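Local coordinates for uncharacterized protein from DUF364 family (Desulfitobacterium hafniense, PDB 3L5O) that is of unknown function but combines enolase-like and Rossmann-like folds that form a unique active site, with a possible role in heavy-metal chelation, at residues A100-A103 with Y104-P108; L202-L205 with L206-R210; I215-G219 with P220-L224; A225-L228 with F229-L233; N244-A247 with F248-V251. All blocks are in the same frame, centred on the assembly; numbering follows the deposited sequence.

Interaction 1 (A100-A103 with Y104-P108)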
loop_
_atom_site.group_PDB
_atom_site.type_symbol
_atom_site.label_atom_id
_atom_site.label_comp_id
_atom_site.label_asym_id
_atom_site.label_seq_id
_atom_site.Cartn_x
_atom_site.Cartn_y
_atom_site.Cartn_z
ATOM N N ALA A 100 -9.618 5.392 1.558
ATOM C CA ALA A 100 -9.904 6.783 1.832
ATOM C C ALA A 100 -8.614 7.605 1.928
ATOM O O ALA A 100 -8.510 8.675 1.338
ATOM C CB ALA A 100 -10.700 6.918 3.141
ATOM N N ILE A 101 -7.619 7.099 2.644
ATOM C CA ILE A 101 -6.307 7.764 2.663
ATOM C C ILE A 101 -5.781 7.992 1.244
ATOM O O ILE A 101 -5.311 9.087 0.905
ATOM C CB ILE A 101 -5.307 6.944 3.501
ATOM C CG1 ILE A 101 -5.663 7.068 4.977
ATOM C CG2 ILE A 101 -3.862 7.392 3.246
ATOM C CD1 ILE A 101 -4.965 6.059 5.853
ATOM N N ASN A 102 -5.898 6.965 0.404
ATOM C CA ASN A 102 -5.272 7.010 -0.921
ATOM C C ASN A 102 -6.077 7.864 -1.895
ATOM O O ASN A 102 -5.540 8.324 -2.906
ATOM C CB ASN A 102 -5.044 5.595 -1.463
ATOM C CG ASN A 102 -3.921 4.866 -0.729
ATOM O OD1 ASN A 102 -2.978 5.474 -0.234
ATOM N ND2 ASN A 102 -4.033 3.568 -0.652
ATOM N N ALA A 103 -7.352 8.098 -1.583
ATOM C CA ALA A 103 -8.196 9.005 -2.379
ATOM C C ALA A 103 -7.685 10.432 -2.258
ATOM O O ALA A 103 -7.737 11.156 -3.205
ATOM C CB ALA A 103 -9.627 8.924 -1.945
ATOM N N TYR A 104 -7.177 10.833 -1.093
ATOM C CA TYR A 104 -6.489 12.141 -0.996
ATOM C C TYR A 104 -5.094 12.069 -1.663
ATOM O O TYR A 104 -4.891 12.696 -2.686
ATOM C CB TYR A 104 -6.314 12.596 0.432
ATOM C CG TYR A 104 -5.490 13.856 0.520
ATOM C CD1 TYR A 104 -5.952 15.051 -0.032
ATOM C CD2 TYR A 104 -4.271 13.861 1.160
ATOM C CE1 TYR A 104 -5.198 16.209 0.047
ATOM C CE2 TYR A 104 -3.513 15.012 1.246
ATOM C CZ TYR A 104 -3.984 16.174 0.697
ATOM O OH TYR A 104 -3.206 17.284 0.818
ATOM N N TYR A 105 -4.157 11.311 -1.083
ATOM C CA TYR A 105 -2.741 11.395 -1.500
ATOM C C TYR A 105 -2.451 11.017 -2.959
ATOM O O TYR A 105 -1.517 11.579 -3.605
ATOM C CB TYR A 105 -1.865 10.572 -0.568
ATOM C CG TYR A 105 -1.805 11.093 0.844
ATOM C CD1 TYR A 105 -0.976 12.165 1.171
ATOM C CD2 TYR A 105 -2.564 10.514 1.861
ATOM C CE1 TYR A 105 -0.925 12.666 2.457
ATOM C CE2 TYR A 105 -2.517 11.020 3.164
ATOM C CZ TYR A 105 -1.685 12.093 3.457
ATOM O OH TYR A 105 -1.591 12.614 4.736
ATOM N N ASN A 106 -3.265 10.101 -3.486
ATOM C CA ASN A 106 -3.066 9.556 -4.832
ATOM C C ASN A 106 -3.990 10.185 -5.859
ATOM O O ASN A 106 -4.132 9.675 -6.975
ATOM C CB ASN A 106 -3.207 8.006 -4.873
ATOM C CG ASN A 106 -2.255 7.290 -3.920
ATOM O OD1 ASN A 106 -1.482 7.918 -3.199
ATOM N ND2 ASN A 106 -2.326 5.956 -3.900
ATOM N N ASN A 107 -4.624 11.291 -5.471
ATOM C CA ASN A 107 -5.300 12.195 -6.383
ATOM C C ASN A 107 -4.192 12.737 -7.294
ATOM O O ASN A 107 -3.153 13.128 -6.792
ATOM C CB ASN A 107 -5.967 13.329 -5.549
ATOM C CG ASN A 107 -6.674 14.326 -6.381
ATOM O OD1 ASN A 107 -6.130 14.826 -7.351
ATOM N ND2 ASN A 107 -7.907 14.637 -6.013
ATOM N N PRO A 108 -4.375 12.750 -8.615
ATOM C CA PRO A 108 -3.296 13.195 -9.513
ATOM C C PRO A 108 -2.808 14.628 -9.206
ATOM O O PRO A 108 -1.600 14.844 -9.194
ATOM C CB PRO A 108 -3.924 13.089 -10.915
ATOM C CG PRO A 108 -5.381 13.068 -10.688
ATOM C CD PRO A 108 -5.582 12.368 -9.368
HETATM O O HOH W 1 -9.059 13.449 -3.891
#
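I101 and Y105 meet one turn apart on the helix, where the branch methyl I101 CG2 rests 3.7 Å from Y105 CD2. Placing CG anti to the carbonyl carbon (chi1 -66°) swings the Y105 ring back along the helix, so that I101 O comes up to the ring's rim, near its plane, 3.2 Å from CD2. The same carbonyl accepts the straight helical bond from Y105 N. Y104 takes the other course, with CG anti to its backbone N (chi1 174°), and its CD2 edge stands 3.5 Å above the centre of the Y105 ring. A further edge-to-face contact links Y104 to F35, and Y105 OH bonds to M27 O. N102 and N106 run side by side, their amide planes only 14° apart, and N102 CB lies 3.7 Å from N106 ND2. This is the C-terminal turn of helix 91-105, in a part of the chain that is probably the enolase-like portion; N106 is already past helical geometry, yet its N still bonds to N102 O at 2.9 Å. Both amides have polar partners outside the helix turn: N102 ND2 reaches L57 O and G221 O, while N106 offers ND2 to T222 O and accepts from L224 N through OD1. Both amides thus reach loop 220-224, in keeping with their nearly parallel planes. N107 then N-caps helix 108-113, weakly, through OD1 to Q109 N. Its ND2 donates to a water at 2.7 Å, which in turn donates to A103 O.

Interaction 2 (L202-L205 with L206-R210)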
loop_
_atom_site.group_PDB
_atom_site.type_symbol
_atom_site.label_atom_id
_atom_site.label_comp_id
_atom_site.label_asym_id
_atom_site.label_seq_id
_atom_site.Cartn_x
_atom_site.Cartn_y
_atom_site.Cartn_z
ATOM N N LEU A 202 2.884 -3.121 9.978
ATOM C CA LEU A 202 3.865 -2.194 9.427
ATOM C C LEU A 202 4.786 -1.565 10.485
ATOM O O LEU A 202 5.976 -1.557 10.287
ATOM C CB LEU A 202 3.202 -1.101 8.570
ATOM C CG LEU A 202 4.147 -0.097 7.896
ATOM C CD1 LEU A 202 5.084 -0.764 6.917
ATOM C CD2 LEU A 202 3.340 0.977 7.155
ATOM N N PRO A 203 4.269 -1.000 11.575
ATOM C CA PRO A 203 5.181 -0.313 12.509
ATOM C C PRO A 203 6.281 -1.249 13.026
ATOM O O PRO A 203 7.436 -0.836 13.053
ATOM C CB PRO A 203 4.255 0.192 13.607
ATOM C CG PRO A 203 2.870 0.261 12.960
ATOM C CD PRO A 203 2.840 -0.869 11.976
ATOM N N ARG A 204 5.973 -2.501 13.361
ATOM C CA ARG A 204 7.015 -3.389 13.878
ATOM C C ARG A 204 8.005 -3.739 12.756
ATOM O O ARG A 204 9.210 -3.757 12.956
ATOM C CB ARG A 204 6.430 -4.657 14.503
ATOM C CG ARG A 204 7.523 -5.611 15.032
ATOM C CD ARG A 204 8.465 -4.922 16.012
ATOM N NE ARG A 204 9.472 -5.840 16.518
ATOM C CZ ARG A 204 10.504 -5.478 17.290
ATOM N NH1 ARG A 204 10.671 -4.221 17.627
ATOM N NH2 ARG A 204 11.386 -6.383 17.676
ATOM N N LEU A 205 7.482 -3.971 11.556
ATOM C CA LEU A 205 8.327 -4.260 10.414
ATOM C C LEU A 205 9.312 -3.144 10.148
ATOM O O LEU A 205 10.473 -3.403 9.852
ATOM C CB LEU A 205 7.492 -4.498 9.156
ATOM C CG LEU A 205 6.640 -5.763 9.164
ATOM C CD1 LEU A 205 5.804 -5.848 7.905
ATOM C CD2 LEU A 205 7.449 -7.049 9.343
ATOM N N LEU A 206 8.832 -1.916 10.221
ATOM C CA LEU A 206 9.705 -0.734 10.106
ATOM C C LEU A 206 10.809 -0.692 11.148
ATOM O O LEU A 206 11.951 -0.379 10.812
ATOM C CB LEU A 206 8.878 0.565 10.126
ATOM C CG LEU A 206 7.944 0.742 8.902
ATOM C CD1 LEU A 206 7.244 2.089 8.941
ATOM C CD2 LEU A 206 8.721 0.568 7.608
ATOM N N GLU A 207 10.487 -0.992 12.402
ATOM C CA GLU A 207 11.496 -1.037 13.468
ATOM C C GLU A 207 12.510 -2.162 13.245
ATOM O O GLU A 207 13.710 -1.967 13.419
ATOM C CB GLU A 207 10.825 -1.170 14.835
ATOM C CG GLU A 207 11.788 -1.249 16.018
ATOM C CD GLU A 207 12.410 0.093 16.439
ATOM O OE1 GLU A 207 12.210 1.113 15.742
ATOM O OE2 GLU A 207 13.101 0.116 17.481
ATOM N N LEU A 208 12.050 -3.333 12.819
ATOM C CA LEU A 208 12.956 -4.419 12.522
ATOM C C LEU A 208 13.919 -4.086 11.381
ATOM O O LEU A 208 15.051 -4.565 11.365
ATOM C CB LEU A 208 12.156 -5.677 12.149
ATOM C CG LEU A 208 11.388 -6.285 13.303
ATOM C CD1 LEU A 208 10.439 -7.344 12.788
ATOM C CD2 LEU A 208 12.361 -6.835 14.292
ATOM N N SER A 209 13.448 -3.296 10.424
ATOM C CA SER A 209 14.196 -3.000 9.205
ATOM C C SER A 209 14.977 -1.680 9.275
ATOM O O SER A 209 15.584 -1.274 8.296
ATOM C CB SER A 209 13.213 -2.938 8.025
ATOM O OG SER A 209 12.379 -4.097 7.976
ATOM N N ARG A 210 14.949 -0.989 10.414
ATOM C CA ARG A 210 15.390 0.414 10.454
ATOM C C ARG A 210 16.848 0.640 10.007
ATOM O O ARG A 210 17.170 1.725 9.540
ATOM C CB ARG A 210 15.152 1.045 11.820
ATOM C CG ARG A 210 15.952 0.456 12.930
ATOM C CD ARG A 210 15.575 1.041 14.281
ATOM N NE ARG A 210 16.511 0.592 15.299
ATOM C CZ ARG A 210 16.541 -0.633 15.820
ATOM N NH1 ARG A 210 15.667 -1.559 15.431
ATOM N NH2 ARG A 210 17.454 -0.933 16.745
#
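L205 O is gripped twice by S209, through the hydroxyl OG at 2.8 Å and through a weak backbone bond from S209 N at 3.0 Å. The hydroxyl can fold back because OG stands beside its own backbone N (chi1 -51°), which brings it back to the carbonyl one turn earlier. Ahead of it the ordinary helical ladder is straighter, with L206 N meeting L202 O and L208 N meeting R204 O almost head-on, each at 2.9 Å. On the outer side, R204 bends at its second torsion (55°) so that its side chain crosses that of L208 at about a right angle. L208 CD2 sits over one face of the guanidinium, 3.6 Å from NH2, while NH1 hangs beside the methylene E207 CG. The charge itself is answered by E181, which forms a salt bridge with R204 NE. R210 curls back along the chain, its NH1 donating to E207 O at 2.8 Å nearly in the guanidinium plane. E207 OE2 lies above that plane, so the long ion pair it makes with R210 is one of charge alone. The inner side is leucine: L202 CD1 packs at 3.8 Å on L206 CG, L206 also leans on I192 and L233, and L205 touches I192 and helix 180-183, with a bound imidazole about 5 Å from its side chain. Helix 202-208, with helix 195-199 before it, lies in the connection between the adjacent parallel strands 189-193 and 214-218, consistent with the beta-alpha-beta crossover of a Rossmann-like fold.

Interaction 3 (I215-G219 with P220-L224)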
loop_
_atom_site.group_PDB
_atom_site.type_symbol
_atom_site.label_atom_id
_atom_site.label_comp_id
_atom_site.label_asym_id
_atom_site.label_seq_id
_atom_site.Cartn_x
_atom_site.Cartn_y
_atom_site.Cartn_z
ATOM N N ILE A 215 14.186 0.979 2.817
ATOM C CA ILE A 215 12.901 0.304 3.008
ATOM C C ILE A 215 11.871 0.940 2.067
ATOM O O ILE A 215 11.712 2.173 2.048
ATOM C CB ILE A 215 12.396 0.424 4.470
ATOM C CG1 ILE A 215 13.459 0.006 5.479
ATOM C CG2 ILE A 215 11.086 -0.442 4.652
ATOM C CD1 ILE A 215 13.194 0.558 6.872
ATOM N N THR A 216 11.189 0.094 1.298
ATOM C CA THR A 216 10.203 0.492 0.295
ATOM C C THR A 216 8.869 -0.128 0.626
ATOM O O THR A 216 8.825 -1.314 0.943
ATOM C CB THR A 216 10.649 -0.027 -1.087
ATOM O OG1 THR A 216 11.942 0.498 -1.418
ATOM C CG2 THR A 216 9.746 0.455 -2.212
ATOM N N LEU A 217 7.799 0.671 0.589
ATOM C CA LEU A 217 6.398 0.202 0.672
ATOM C C LEU A 217 5.864 0.088 -0.724
ATOM O O LEU A 217 6.055 1.001 -1.512
ATOM C CB LEU A 217 5.549 1.168 1.480
ATOM C CG LEU A 217 4.214 0.649 2.009
ATOM C CD1 LEU A 217 4.422 -0.321 3.125
ATOM C CD2 LEU A 217 3.398 1.871 2.510
ATOM N N VAL A 218 5.276 -1.063 -1.068
ATOM C CA VAL A 218 4.964 -1.391 -2.458
ATOM C C VAL A 218 3.561 -1.924 -2.602
ATOM O O VAL A 218 3.106 -2.754 -1.811
ATOM C CB VAL A 218 5.898 -2.548 -3.031
ATOM C CG1 VAL A 218 5.600 -2.819 -4.510
ATOM C CG2 VAL A 218 7.335 -2.234 -2.850
ATOM N N GLY A 219 2.899 -1.511 -3.675
ATOM C CA GLY A 219 1.636 -2.085 -4.062
ATOM C C GLY A 219 0.630 -0.969 -4.344
ATOM O O GLY A 219 0.876 0.195 -4.053
ATOM N N PRO A 220 -0.497 -1.346 -4.924
ATOM C CA PRO A 220 -1.542 -0.401 -5.313
ATOM C C PRO A 220 -2.134 0.444 -4.177
ATOM O O PRO A 220 -2.588 1.571 -4.434
ATOM C CB PRO A 220 -2.615 -1.324 -5.896
ATOM C CG PRO A 220 -1.875 -2.516 -6.341
ATOM C CD PRO A 220 -0.835 -2.732 -5.319
ATOM N N GLY A 221 -2.116 -0.096 -2.957
ATOM C CA GLY A 221 -2.578 0.565 -1.758
ATOM C C GLY A 221 -1.538 1.385 -0.992
ATOM O O GLY A 221 -1.771 1.797 0.149
ATOM N N THR A 222 -0.417 1.678 -1.632
ATOM C CA THR A 222 0.607 2.526 -1.051
ATOM C C THR A 222 0.193 3.985 -1.213
ATOM O O THR A 222 -0.075 4.434 -2.340
ATOM C CB THR A 222 1.924 2.313 -1.781
ATOM O OG1 THR A 222 2.319 0.925 -1.671
ATOM C CG2 THR A 222 3.028 3.139 -1.142
ATOM N N PRO A 223 0.107 4.709 -0.097
ATOM C CA PRO A 223 -0.095 6.159 -0.146
ATOM C C PRO A 223 1.154 6.888 -0.601
ATOM O O PRO A 223 2.249 6.602 -0.120
ATOM C CB PRO A 223 -0.473 6.521 1.313
ATOM C CG PRO A 223 -0.604 5.234 2.064
ATOM C CD PRO A 223 0.145 4.200 1.289
ATOM N N LEU A 224 0.980 7.832 -1.515
ATOM C CA LEU A 224 2.070 8.586 -2.084
ATOM C C LEU A 224 2.278 9.851 -1.258
ATOM O O LEU A 224 2.173 10.989 -1.750
ATOM C CB LEU A 224 1.770 8.860 -3.558
ATOM C CG LEU A 224 1.685 7.578 -4.421
ATOM C CD1 LEU A 224 1.062 7.861 -5.761
ATOM C CD2 LEU A 224 3.054 6.910 -4.629
#
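Two hydrogen bonds from T222 converge on one acceptor, G219 O. T222 N reaches it at 3.1 Å and closes the type I beta turn G219-T222, while the hydroxyl T222 OG1 adds a second bond at 2.9 Å from the same face of the carbonyl plane. The backbone donor stands well out of that plane, 53° above it. T222 OG1 lies beside its own backbone N (chi1 -60°), a setting that turns the hydroxyl back to the start of the turn and sends CG2 toward L217. Backbone shape accounts for the glycine: G219 adopts a positive phi of 131°, where a CB would collide with the carbonyl of V218, and P220 supplies the rigid second position of the turn. Apolar contacts are lighter. L217 and T222 slide past each other in opposite directions, with L217 CD2 3.9 Å from T222 CG2 and 4.2 Å from P223 CD. A bound ethanediol lies about 4 Å from G219. The turn follows the C-terminal end of strand 214-218, which runs between strands 189-193 and 235-241; L217 leans on L236, T222 touches C194, and P223 packs against L98 and I101 of helix 91-105.

Interaction 4 (A225-L228 with F229-L233)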
loop_
_atom_site.group_PDB
_atom_site.type_symbol
_atom_site.label_atom_id
_atom_site.label_comp_id
_atom_site.label_asym_id
_atom_site.label_seq_id
_atom_site.Cartn_x
_atom_site.Cartn_y
_atom_site.Cartn_z
ATOM N N ALA A 225 2.602 9.602 0.012
ATOM C CA ALA A 225 2.534 10.553 1.102
ATOM C C ALA A 225 3.952 10.743 1.643
ATOM O O ALA A 225 4.422 9.947 2.483
ATOM C CB ALA A 225 1.645 10.000 2.184
ATOM N N PRO A 226 4.648 11.762 1.142
ATOM C CA PRO A 226 6.027 12.046 1.563
ATOM C C PRO A 226 6.213 12.156 3.068
ATOM O O PRO A 226 7.333 12.003 3.516
ATOM C CB PRO A 226 6.335 13.384 0.900
ATOM C CG PRO A 226 5.410 13.478 -0.260
ATOM C CD PRO A 226 4.176 12.703 0.111
ATOM N N VAL A 227 5.158 12.424 3.835
ATOM C CA VAL A 227 5.249 12.422 5.292
ATOM C C VAL A 227 5.757 11.063 5.810
ATOM O O VAL A 227 6.471 10.983 6.812
ATOM C CB VAL A 227 3.882 12.824 5.954
ATOM C CG1 VAL A 227 2.869 11.690 5.882
ATOM C CG2 VAL A 227 4.074 13.291 7.391
ATOM N N LEU A 228 5.441 9.997 5.092
ATOM C CA LEU A 228 5.973 8.668 5.418
ATOM C C LEU A 228 7.518 8.586 5.450
ATOM O O LEU A 228 8.073 7.755 6.160
ATOM C CB LEU A 228 5.364 7.611 4.478
ATOM C CG LEU A 228 3.825 7.488 4.556
ATOM C CD1 LEU A 228 3.241 6.609 3.475
ATOM C CD2 LEU A 228 3.351 7.007 5.925
ATOM N N PHE A 229 8.211 9.471 4.732
ATOM C CA PHE A 229 9.672 9.485 4.725
ATOM C C PHE A 229 10.244 9.996 6.047
ATOM O O PHE A 229 11.428 9.843 6.327
ATOM C CB PHE A 229 10.205 10.358 3.583
ATOM C CG PHE A 229 9.790 9.911 2.199
ATOM C CD1 PHE A 229 9.768 8.564 1.848
ATOM C CD2 PHE A 229 9.464 10.858 1.232
ATOM C CE1 PHE A 229 9.390 8.168 0.576
ATOM C CE2 PHE A 229 9.106 10.465 -0.048
ATOM C CZ PHE A 229 9.071 9.124 -0.372
ATOM N N GLU A 230 9.378 10.619 6.835
ATOM C CA GLU A 230 9.676 11.078 8.188
ATOM C C GLU A 230 9.313 10.000 9.217
ATOM O O GLU A 230 9.557 10.167 10.408
ATOM C CB GLU A 230 8.924 12.402 8.449
ATOM C CG GLU A 230 9.137 13.457 7.346
ATOM C CD GLU A 230 8.171 14.656 7.425
ATOM O OE1 GLU A 230 7.538 14.874 8.490
ATOM O OE2 GLU A 230 8.029 15.394 6.417
ATOM N N HIS A 231 8.764 8.878 8.739
ATOM C CA HIS A 231 8.261 7.814 9.601
ATOM C C HIS A 231 8.849 6.455 9.241
ATOM O O HIS A 231 8.160 5.438 9.308
ATOM C CB HIS A 231 6.720 7.783 9.565
ATOM C CG HIS A 231 6.100 8.887 10.355
ATOM N ND1 HIS A 231 6.047 8.863 11.730
ATOM C CD2 HIS A 231 5.598 10.086 9.976
ATOM C CE1 HIS A 231 5.522 9.995 12.163
ATOM N NE2 HIS A 231 5.237 10.753 11.118
ATOM N N GLY A 232 10.121 6.441 8.850
ATOM C CA GLY A 232 10.875 5.194 8.757
ATOM C C GLY A 232 10.873 4.469 7.423
ATOM O O GLY A 232 11.356 3.333 7.354
ATOM N N LEU A 233 10.337 5.116 6.390
ATOM C CA LEU A 233 10.386 4.643 5.011
ATOM C C LEU A 233 11.261 5.548 4.133
ATOM O O LEU A 233 11.313 6.759 4.347
ATOM C CB LEU A 233 8.972 4.594 4.430
ATOM C CG LEU A 233 8.100 3.415 4.892
ATOM C CD1 LEU A 233 6.644 3.699 4.688
ATOM C CD2 LEU A 233 8.493 2.103 4.134
#
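P226 and F229 meet in a short 3-10 helix that starts at P226, in the connection between the parallel strands 214-218 and 235-241 of the Rossmann-like sheet. Its backbone donors are met three residues back. F229 N bonds to P226 O, E230 N to V227 O and H231 N to L228 O, each at 2.9 Å. All three donors stand well above the carbonyl planes, as much as 68° for H231, in keeping with so tightly wound a coil. L228 O also takes a weak bond from L233 N at 3.5 Å, across the bend where G232 has a positive phi of 92°. L228 N is satisfied by A225 O, and F229 O accepts from NZ of the C-terminal residue K270. Two side-chain pairs share this three-residue spacing. F229 CD2 lies 4.0 Å from P226 CB, a place the ring takes with CG beside the backbone N (chi1 -60°). E230 crosses V227 at about a right angle, with OE1 against CG2. A longer reach, across the bend, brings L233 CD1 to 4.1 Å from L228 CB. L228 also reaches I23 and M27 of helix 22-29 and L236 of strand 235-241, while L233 packs on I215 and L217. H231 sits beside I23 and A26, and the rim of its imidazole points CD2 at V227 O, 3.4 Å off and near the ring plane.

Interaction 5 (N244-A247 with F248-V251)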
loop_
_atom_site.group_PDB
_atom_site.type_symbol
_atom_site.label_atom_id
_atom_site.label_comp_id
_atom_site.label_asym_id
_atom_site.label_seq_id
_atom_site.Cartn_x
_atom_site.Cartn_y
_atom_site.Cartn_z
ATOM N N ASN A 244 -10.758 6.508 -13.649
ATOM C CA ASN A 244 -11.592 6.389 -12.453
ATOM C C ASN A 244 -12.747 5.415 -12.638
ATOM O O ASN A 244 -12.891 4.473 -11.869
ATOM C CB ASN A 244 -12.159 7.764 -12.042
ATOM C CG ASN A 244 -11.097 8.708 -11.457
ATOM O OD1 ASN A 244 -9.894 8.379 -11.397
ATOM N ND2 ASN A 244 -11.547 9.893 -11.011
ATOM N N ALA A 245 -13.557 5.647 -13.667
ATOM C CA ALA A 245 -14.703 4.789 -13.972
ATOM C C ALA A 245 -14.268 3.326 -14.125
ATOM O O ALA A 245 -14.914 2.416 -13.602
ATOM C CB ALA A 245 -15.427 5.289 -15.244
ATOM N N ARG A 246 -13.131 3.116 -14.780
ATOM C CA ARG A 246 -12.644 1.776 -15.057
ATOM C C ARG A 246 -12.132 1.075 -13.821
ATOM O O ARG A 246 -12.383 -0.107 -13.641
ATOM C CB ARG A 246 -11.547 1.802 -16.116
ATOM C CG ARG A 246 -11.115 0.420 -16.528
ATOM C CD ARG A 246 -10.103 0.366 -17.639
ATOM N NE ARG A 246 -9.747 -1.023 -17.926
ATOM C CZ ARG A 246 -9.258 -1.452 -19.077
ATOM N NH1 ARG A 246 -9.054 -0.607 -20.079
ATOM N NH2 ARG A 246 -8.979 -2.739 -19.234
ATOM N N ALA A 247 -11.400 1.800 -12.980
ATOM C CA ALA A 247 -10.927 1.279 -11.702
ATOM C C ALA A 247 -12.071 0.684 -10.880
ATOM O O ALA A 247 -11.914 -0.355 -10.274
ATOM C CB ALA A 247 -10.230 2.385 -10.918
ATOM N N PHE A 248 -13.212 1.354 -10.864
ATOM C CA PHE A 248 -14.400 0.856 -10.156
ATOM C C PHE A 248 -15.004 -0.380 -10.816
ATOM O O PHE A 248 -15.428 -1.300 -10.127
ATOM C CB PHE A 248 -15.459 1.944 -10.026
ATOM C CG PHE A 248 -15.286 2.828 -8.801
ATOM C CD1 PHE A 248 -14.343 3.859 -8.788
ATOM C CD2 PHE A 248 -16.066 2.622 -7.668
ATOM C CE1 PHE A 248 -14.193 4.683 -7.662
ATOM C CE2 PHE A 248 -15.929 3.433 -6.558
ATOM C CZ PHE A 248 -14.977 4.469 -6.549
ATOM N N ARG A 249 -15.029 -0.405 -12.144
ATOM C CA ARG A 249 -15.496 -1.585 -12.864
ATOM C C ARG A 249 -14.695 -2.790 -12.439
ATOM O O ARG A 249 -15.258 -3.808 -12.080
ATOM C CB ARG A 249 -15.431 -1.377 -14.380
ATOM C CG ARG A 249 -16.364 -0.265 -14.868
ATOM C CD ARG A 249 -16.667 -0.280 -16.367
ATOM N NE ARG A 249 -15.550 0.196 -17.193
ATOM C CZ ARG A 249 -15.350 1.470 -17.556
ATOM N NH1 ARG A 249 -16.186 2.439 -17.183
ATOM N NH2 ARG A 249 -14.296 1.776 -18.311
ATOM N N ILE A 250 -13.374 -2.660 -12.429
ATOM C CA ILE A 250 -12.497 -3.766 -12.080
ATOM C C ILE A 250 -12.717 -4.227 -10.635
ATOM O O ILE A 250 -12.867 -5.423 -10.386
ATOM C CB ILE A 250 -10.999 -3.371 -12.312
ATOM C CG1 ILE A 250 -10.714 -3.195 -13.816
ATOM C CG2 ILE A 250 -10.071 -4.408 -11.690
ATOM C CD1 ILE A 250 -9.466 -2.388 -14.145
ATOM N N VAL A 251 -12.721 -3.286 -9.689
ATOM C CA VAL A 251 -12.833 -3.619 -8.257
ATOM C C VAL A 251 -14.169 -4.300 -7.952
ATOM O O VAL A 251 -14.246 -5.180 -7.090
ATOM C CB VAL A 251 -12.695 -2.357 -7.329
ATOM C CG1 VAL A 251 -12.908 -2.731 -5.847
ATOM C CG2 VAL A 251 -11.334 -1.669 -7.522
#
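R249 folds its guanidinium flat over the preceding turn, one face lying on A245 C and R246 CA, the latter 3.6 Å from the plane. A bend at the third torsion (chi3 -75°) turns the group back, bringing NH1 to 3.5 Å from A245 CB and NH2 to 3.5 Å from R246 CB. R246 is extended instead and crosses R249 at about a right angle, with their guanidinium planes 36° apart. E255 answers both charges: it forms a salt bridge with R249 NE and a long, weak ion pair with R246 NH2. I250 CD1 approaches the edge of the R246 guanidinium, 4.0 Å from NE. These side chains ride on the regular alpha-helix 244-251, in which I250 N bonds to R246 O at 3.0 Å and V251 N to A247 O at 3.1 Å. The other flank faces the antiparallel sheet of strands 39-42, 46-51 and 54-59. There F248 lies against V41 and V48 and directs the rim of its ring at N244 O, with CD1 3.5 Å from that oxygen. N244 ND2 bonds to N53 O in the turn between the second and third strands, and V251 packs on V48 and L57.

Interactions 1, 2 and 4 all touch interaction 3, whose centre lies about 4 Å from that of the chain, and interaction 4 likewise touches 1, 2 and 3. Between interactions 1 and 3, N102 OD1 packs 3.0 Å from P223 CA beside the amide bonds, so the end of helix 91-105 is tied to the loop that follows strand 214-218. Interactions 2, 3 and 4 share an apolar patch: L206 CD2 lies 3.8 Å from L233 CD2 and 3.9 Å from I215 CG2. Interaction 5 stands apart, its nearest atoms about 6 Å from interaction 1 and about 21 Å from interaction 2. The ethanediol near G219 and the imidazole near L205 probably come from the crystallisation liquor, though such molecules can mark pockets.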